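Long-range contacts in DUF1881 domain-containing protein (Neurospora crassa, PDB 5Z6D), which is an abundant perithecial protein of unresolved cellular role, whose betagamma-crystallin domain carries a calcium site apparently made inoperative by its interface with an Ig-like domain: residues Ser36-Tyr41 against Ser75-Leu80; Trp55-Glu60 against Gly79-Arg84. The protein carries 1 engineered substitution. All coordinates share one frame; numbering follows the deposited sequence.

Overall arrangement
After strand 30-32, the chain turns through 36-41 and continues by strand 43-46 to strand 50-55, whose end runs into 55-60. Strand 64-67 follows, then the loop 75-80, which leads into strand 82-87. Contact 1 closes the excursion between 36-41 and 75-80, joining two loops. Contact 2 starts inside that span and ends just beyond it, so the two closures overlap and meet at the shared Gly79 and Leu80. It joins the end of strand 50-55 to the start of its neighbour 82-87 in the antiparallel sheet. Leu37 packs on Phe83, linking both contacts, and the calcium-site residues Asp39, Gln56, Gly79 and Ser81 of the betagamma-crystallin domain all lie within these segments.

Contact 1 of 2, residues Ser36-Tyr41 against Ser75-Leu80; sequences SLNDKY and SDIGGL
Leu37 and Leu80 join two loops of the betagamma-crystallin domain, beside its calcium site. The amide N of Leu37 donates to Leu80 O over 2.8 Å, the one hydrogen bond between 36-41 and 75-80. Leu37 CG lies anti to its own carbonyl carbon (chi1 -69°), which keeps the side chain beside the donating N and brings CG to 3.3 Å from the same Leu80 O. The leucines meet only loosely, and Ala54 of strand 50-55 lies against both. Ser36 flanks this bond, its CB 3.7 Å from Gly79 O.

Asn38 carries the other half of the contact. Its CB points toward 75-80, and its amide nitrogen is gripped twice: ND2 donates to Tyr41 O over 3.2 Å, with that acceptor close to the amide plane, and also to Ile74 O, just ahead of Ser75. These two bonds fix the rotation of the amide and turn OD1 toward Ser75 O, an approach of two acceptors at 3.3 Å without a hydrogen bond. Ile77 passes obliquely across the Asn38 side chain. With CG1 placed between its backbone N and carbonyl carbon (chi1 53°), it offers CG1 to Asn38 OD1 at 3.5 Å, with CD1 near both amide atoms; Arg65 and Trp67 of strand 64-67 also touch it.

Residues 37-39 form a short 3-10 turn. Asp39 is a calcium-site residue of this protein; no calcium is bound to this chain in the model, and the carboxylate folds back on the start of the turn, where Ser36 N donates to Asp39 OD2 over 2.9 Å, nearly straight but arriving 54° out of the carboxylate plane.

Contact 2 of 2, residues Trp55-Glu60 against Gly79-Arg84; sequences WQHYNE and GLSRFR
Trp55 meets Arg82 through both backbone and side chain. Trp55 N donates to Arg82 O over 2.8 Å, and Trp55 O accepts from both Ser81 N and Arg82 N, which reach it from opposite faces of the carbonyl plane; Ser81 and Arg82 thus face one residue as a classic beta bulge. The Arg82 chain, extended from CG to NE, runs alongside the indole in the same direction. Its CG makes a CH-pi contact 4.0 Å from the centroid of the six-membered ring, and Arg82 NE comes within 3.3 Å of Trp55 CZ2, the guanidinium inclined 34° to the ring. Arg84 CB lies at the ring edge, in its plane.

At the bulge, Ser81 OG sits in a small polar network. It donates to Gln56 OE1 over 2.9 Å, from well above the carbonyl plane, and accepts from His57 ND1 over 2.8 Å. Gln56 OE1 takes a second donor, Tyr58 N, on an in-plane lone pair at 3.0 Å. A bend at chi2 (51°) curls the Gln56 chain back to this position and points NE2 at Gly79 O, although the 2.5 Å modelled there is doubtfully short.

Further out, Asp30 of strand 30-32 bridges Arg82 NE through OD1 and Arg84 NE through OD2, which probably holds both chains beside Trp55. Trp55 NE1 bonds to Val117 O, and Leu132 and Ile135 of strand 131-136 pack on the ring, which probably places Trp55 at the junction with the Ig-like domain. No calcium is bound to this chain, and in this state Gln56 OE1 and Ser81 OG are bonded to each other; with Gly79 and Asp39 these two residues form the betagamma-crystallin calcium site.

Contact 1 of 2, residues Ser36-Tyr41 against Ser75-Leu80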
loop_
_atom_site.group_PDB
_atom_site.type_symbol
_atom_site.label_atom_id
_atom_site.label_comp_id
_atom_site.label_asym_id
_atom_site.label_seq_id
_atom_site.Cartn_x
_atom_site.Cartn_y
_atom_site.Cartn_z
ATOM N N SER A 36 -7.822 -2.906 -16.207
ATOM C CA SER A 36 -6.515 -2.805 -15.575
ATOM C C SER A 36 -5.710 -1.747 -16.315
ATOM O O SER A 36 -6.058 -1.360 -17.431
ATOM C CB SER A 36 -5.790 -4.147 -15.589
ATOM O OG SER A 36 -5.319 -4.433 -16.889
ATOM N N LEU A 37 -4.638 -1.276 -15.697
ATOM C CA LEU A 37 -3.816 -0.237 -16.310
ATOM C C LEU A 37 -3.212 -0.680 -17.649
ATOM O O LEU A 37 -2.972 0.140 -18.538
ATOM C CB LEU A 37 -2.715 0.180 -15.342
ATOM C CG LEU A 37 -3.259 0.931 -14.132
ATOM C CD1 LEU A 37 -2.140 1.200 -13.135
ATOM C CD2 LEU A 37 -3.918 2.220 -14.570
ATOM N N ASN A 38 -3.003 -1.980 -17.791
ATOM C CA ASN A 38 -2.401 -2.540 -19.003
ATOM C C ASN A 38 -3.306 -2.553 -20.232
ATOM O O ASN A 38 -2.867 -2.900 -21.330
ATOM C CB ASN A 38 -1.931 -3.961 -18.727
ATOM C CG ASN A 38 -0.896 -4.016 -17.643
ATOM O OD1 ASN A 38 -0.900 -4.920 -16.812
ATOM N ND2 ASN A 38 -0.002 -3.033 -17.633
ATOM N N ASP A 39 -4.568 -2.185 -20.051
ATOM C CA ASP A 39 -5.487 -2.102 -21.175
ATOM C C ASP A 39 -5.141 -0.880 -22.018
ATOM O O ASP A 39 -5.564 -0.760 -23.168
ATOM C CB ASP A 39 -6.937 -2.039 -20.690
ATOM C CG ASP A 39 -7.341 -3.275 -19.903
ATOM O OD1 ASP A 39 -6.748 -4.351 -20.135
ATOM O OD2 ASP A 39 -8.252 -3.169 -19.053
ATOM N N LYS A 40 -4.357 0.020 -21.432
ATOM C CA LYS A 40 -3.889 1.204 -22.133
ATOM C C LYS A 40 -2.363 1.259 -22.170
ATOM O O LYS A 40 -1.779 1.611 -23.193
ATOM C CB LYS A 40 -4.433 2.482 -21.480
ATOM C CG LYS A 40 -5.949 2.589 -21.424
ATOM C CD LYS A 40 -6.488 2.054 -20.105
ATOM C CE LYS A 40 -8.009 2.003 -20.097
ATOM N NZ LYS A 40 -8.519 1.217 -18.936
ATOM N N TYR A 41 -1.717 0.898 -21.061
ATOM C CA TYR A 41 -0.305 1.241 -20.873
ATOM C C TYR A 41 0.629 0.065 -20.672
ATOM O O TYR A 41 0.359 -0.850 -19.893
ATOM C CB TYR A 41 -0.162 2.189 -19.685
ATOM C CG TYR A 41 -0.961 3.446 -19.844
ATOM C CD1 TYR A 41 -1.007 4.112 -21.057
ATOM C CD2 TYR A 41 -1.680 3.964 -18.780
ATOM C CE1 TYR A 41 -1.740 5.266 -21.204
ATOM C CE2 TYR A 41 -2.414 5.113 -18.916
ATOM C CZ TYR A 41 -2.439 5.758 -20.132
ATOM O OH TYR A 41 -3.172 6.912 -20.270
ATOM N N SER A 75 3.780 -4.512 -18.353
ATOM C CA SER A 75 2.695 -5.347 -18.859
ATOM C C SER A 75 2.286 -6.484 -17.914
ATOM O O SER A 75 1.246 -7.112 -18.118
ATOM C CB SER A 75 3.096 -5.938 -20.204
ATOM O OG SER A 75 4.224 -6.786 -20.049
ATOM N N ASP A 76 3.103 -6.758 -16.902
ATOM C CA ASP A 76 2.877 -7.893 -16.010
ATOM C C ASP A 76 2.936 -7.453 -14.553
ATOM O O ASP A 76 3.937 -7.669 -13.873
ATOM C CB ASP A 76 3.923 -8.984 -16.274
ATOM C CG ASP A 76 3.559 -10.319 -15.642
ATOM O OD1 ASP A 76 2.668 -10.354 -14.768
ATOM O OD2 ASP A 76 4.176 -11.338 -16.020
ATOM N N ILE A 77 1.864 -6.839 -14.063
ATOM C CA ILE A 77 1.922 -6.204 -12.754
ATOM C C ILE A 77 0.744 -6.614 -11.895
ATOM O O ILE A 77 0.496 -6.030 -10.840
ATOM C CB ILE A 77 1.942 -4.685 -12.893
ATOM C CG1 ILE A 77 0.765 -4.238 -13.765
ATOM C CG2 ILE A 77 3.257 -4.248 -13.524
ATOM C CD1 ILE A 77 0.545 -2.716 -13.817
ATOM N N GLY A 78 0.031 -7.642 -12.344
ATOM C CA GLY A 78 -1.237 -7.986 -11.735
ATOM C C GLY A 78 -2.274 -7.128 -12.422
ATOM O O GLY A 78 -1.979 -6.467 -13.414
ATOM N N GLY A 79 -3.491 -7.114 -11.906
ATOM C CA GLY A 79 -4.523 -6.367 -12.589
ATOM C C GLY A 79 -4.690 -4.969 -12.038
ATOM O O GLY A 79 -5.822 -4.497 -11.952
ATOM N N LEU A 80 -3.587 -4.313 -11.661
ATOM C CA LEU A 80 -3.675 -3.019 -10.964
ATOM C C LEU A 80 -4.522 -2.046 -11.775
ATOM O O LEU A 80 -4.425 -1.998 -13.001
ATOM C CB LEU A 80 -2.284 -2.432 -10.706
ATOM C CG LEU A 80 -1.299 -3.331 -9.951
ATOM C CD1 LEU A 80 -0.100 -2.523 -9.492
ATOM C CD2 LEU A 80 -1.958 -4.030 -8.766
#

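Contact 2 of 2, residues Trp55-Glu60 against Gly79-Arg84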
loop_
_atom_site.group_PDB
_atom_site.type_symbol
_atom_site.label_atom_id
_atom_site.label_comp_id
_atom_site.label_asym_id
_atom_site.label_seq_id
_atom_site.Cartn_x
_atom_site.Cartn_y
_atom_site.Cartn_z
ATOM N N TRP A 55 -2.241 0.520 -7.530
ATOM C CA TRP A 55 -2.831 -0.533 -6.733
ATOM C C TRP A 55 -4.164 -0.993 -7.298
ATOM O O TRP A 55 -4.576 -0.597 -8.398
ATOM C CB TRP A 55 -2.956 -0.101 -5.257
ATOM C CG TRP A 55 -3.953 0.989 -4.865
ATOM C CD1 TRP A 55 -5.155 0.799 -4.242
ATOM C CD2 TRP A 55 -3.781 2.415 -4.997
ATOM N NE1 TRP A 55 -5.752 2.023 -3.991
ATOM C CE2 TRP A 55 -4.943 3.019 -4.450
ATOM C CE3 TRP A 55 -2.777 3.233 -5.525
ATOM C CZ2 TRP A 55 -5.118 4.416 -4.422
ATOM C CZ3 TRP A 55 -2.953 4.617 -5.497
ATOM C CH2 TRP A 55 -4.115 5.193 -4.945
ATOM N N GLN A 56 -4.806 -1.875 -6.543
ATOM C CA GLN A 56 -6.001 -2.559 -6.995
ATOM C C GLN A 56 -7.231 -2.005 -6.279
ATOM O O GLN A 56 -7.399 -2.209 -5.086
ATOM C CB GLN A 56 -5.851 -4.059 -6.740
ATOM C CG GLN A 56 -6.997 -4.867 -7.265
ATOM C CD GLN A 56 -7.285 -4.545 -8.703
ATOM O OE1 GLN A 56 -8.290 -3.906 -9.019
ATOM N NE2 GLN A 56 -6.394 -4.971 -9.592
ATOM N N HIS A 57 -8.092 -1.300 -6.999
ATOM C CA HIS A 57 -9.237 -0.716 -6.313
ATOM C C HIS A 57 -10.515 -1.521 -6.537
ATOM O O HIS A 57 -11.579 -1.145 -6.048
ATOM C CB HIS A 57 -9.424 0.747 -6.728
ATOM C CG HIS A 57 -10.216 0.937 -7.978
ATOM N ND1 HIS A 57 -9.731 0.614 -9.225
ATOM C CD2 HIS A 57 -11.455 1.451 -8.176
ATOM C CE1 HIS A 57 -10.639 0.908 -10.138
ATOM N NE2 HIS A 57 -11.696 1.412 -9.526
ATOM N N TYR A 58 -10.405 -2.644 -7.244
ATOM C CA TYR A 58 -11.562 -3.525 -7.448
ATOM C C TYR A 58 -11.593 -4.699 -6.473
ATOM O O TYR A 58 -12.454 -5.574 -6.573
ATOM C CB TYR A 58 -11.594 -4.055 -8.881
ATOM C CG TYR A 58 -11.908 -2.984 -9.888
ATOM C CD1 TYR A 58 -12.974 -2.116 -9.689
ATOM C CD2 TYR A 58 -11.122 -2.816 -11.022
ATOM C CE1 TYR A 58 -13.262 -1.119 -10.599
ATOM C CE2 TYR A 58 -11.400 -1.819 -11.940
ATOM C CZ TYR A 58 -12.474 -0.976 -11.724
ATOM O OH TYR A 58 -12.761 0.022 -12.623
ATOM N N ASN A 59 -10.653 -4.726 -5.538
ATOM C CA ASN A 59 -10.720 -5.704 -4.465
ATOM C C ASN A 59 -10.015 -5.185 -3.223
ATOM O O ASN A 59 -9.528 -4.049 -3.200
ATOM C CB ASN A 59 -10.135 -7.048 -4.902
ATOM C CG ASN A 59 -8.662 -6.971 -5.256
ATOM O OD1 ASN A 59 -7.862 -6.346 -4.557
ATOM N ND2 ASN A 59 -8.291 -7.631 -6.352
ATOM N N GLU A 60 -9.962 -6.017 -2.195
ATOM C CA GLU A 60 -9.392 -5.586 -0.929
ATOM C C GLU A 60 -8.049 -6.255 -0.626
ATOM O O GLU A 60 -7.631 -6.346 0.523
ATOM C CB GLU A 60 -10.402 -5.852 0.194
ATOM C CG GLU A 60 -11.626 -4.952 0.093
ATOM C CD GLU A 60 -12.655 -5.206 1.184
ATOM O OE1 GLU A 60 -12.569 -6.252 1.861
ATOM O OE2 GLU A 60 -13.546 -4.346 1.363
ATOM N N GLY A 79 -3.491 -7.114 -11.906
ATOM C CA GLY A 79 -4.523 -6.367 -12.589
ATOM C C GLY A 79 -4.690 -4.969 -12.038
ATOM O O GLY A 79 -5.822 -4.497 -11.952
ATOM N N LEU A 80 -3.587 -4.313 -11.661
ATOM C CA LEU A 80 -3.675 -3.019 -10.964
ATOM C C LEU A 80 -4.522 -2.046 -11.775
ATOM O O LEU A 80 -4.425 -1.998 -13.001
ATOM C CB LEU A 80 -2.284 -2.432 -10.706
ATOM C CG LEU A 80 -1.299 -3.331 -9.951
ATOM C CD1 LEU A 80 -0.100 -2.523 -9.492
ATOM C CD2 LEU A 80 -1.958 -4.030 -8.766
ATOM N N SER A 81 -5.382 -1.295 -11.096
ATOM C CA SER A 81 -6.408 -0.541 -11.801
ATOM C C SER A 81 -6.486 0.906 -11.357
ATOM O O SER A 81 -7.318 1.661 -11.847
ATOM C CB SER A 81 -7.760 -1.204 -11.598
ATOM O OG SER A 81 -8.021 -1.319 -10.213
ATOM N N ARG A 82 -5.609 1.310 -10.445
ATOM C CA ARG A 82 -5.622 2.688 -9.980
ATOM C C ARG A 82 -4.196 3.137 -9.739
ATOM O O ARG A 82 -3.349 2.313 -9.425
ATOM C CB ARG A 82 -6.456 2.807 -8.702
ATOM C CG ARG A 82 -6.498 4.190 -8.069
ATOM C CD ARG A 82 -7.516 4.212 -6.930
ATOM N NE ARG A 82 -7.624 5.535 -6.325
ATOM C CZ ARG A 82 -8.278 5.782 -5.197
ATOM N NH1 ARG A 82 -8.874 4.789 -4.550
ATOM N NH2 ARG A 82 -8.322 7.016 -4.712
ATOM N N PHE A 83 -3.908 4.420 -9.931
ATOM C CA PHE A 83 -2.595 4.922 -9.545
ATOM C C PHE A 83 -2.656 6.361 -9.088
ATOM O O PHE A 83 -3.589 7.083 -9.410
ATOM C CB PHE A 83 -1.566 4.769 -10.682
ATOM C CG PHE A 83 -1.830 5.626 -11.911
ATOM C CD1 PHE A 83 -1.375 6.941 -11.982
ATOM C CD2 PHE A 83 -2.487 5.093 -13.018
ATOM C CE1 PHE A 83 -1.589 7.721 -13.119
ATOM C CE2 PHE A 83 -2.698 5.866 -14.169
ATOM C CZ PHE A 83 -2.253 7.175 -14.215
ATOM N N ARG A 84 -1.653 6.762 -8.323
ATOM C CA ARG A 84 -1.516 8.145 -7.908
ATOM C C ARG A 84 -0.101 8.567 -8.237
ATOM O O ARG A 84 0.861 7.829 -7.990
ATOM C CB ARG A 84 -1.815 8.333 -6.412
ATOM C CG ARG A 84 -1.803 9.796 -5.990
ATOM C CD ARG A 84 -2.196 9.984 -4.519
ATOM N NE ARG A 84 -3.516 9.442 -4.210
ATOM C CZ ARG A 84 -4.047 9.454 -2.990
ATOM N NH1 ARG A 84 -3.355 9.970 -1.981
ATOM N NH2 ARG A 84 -5.254 8.944 -2.773
#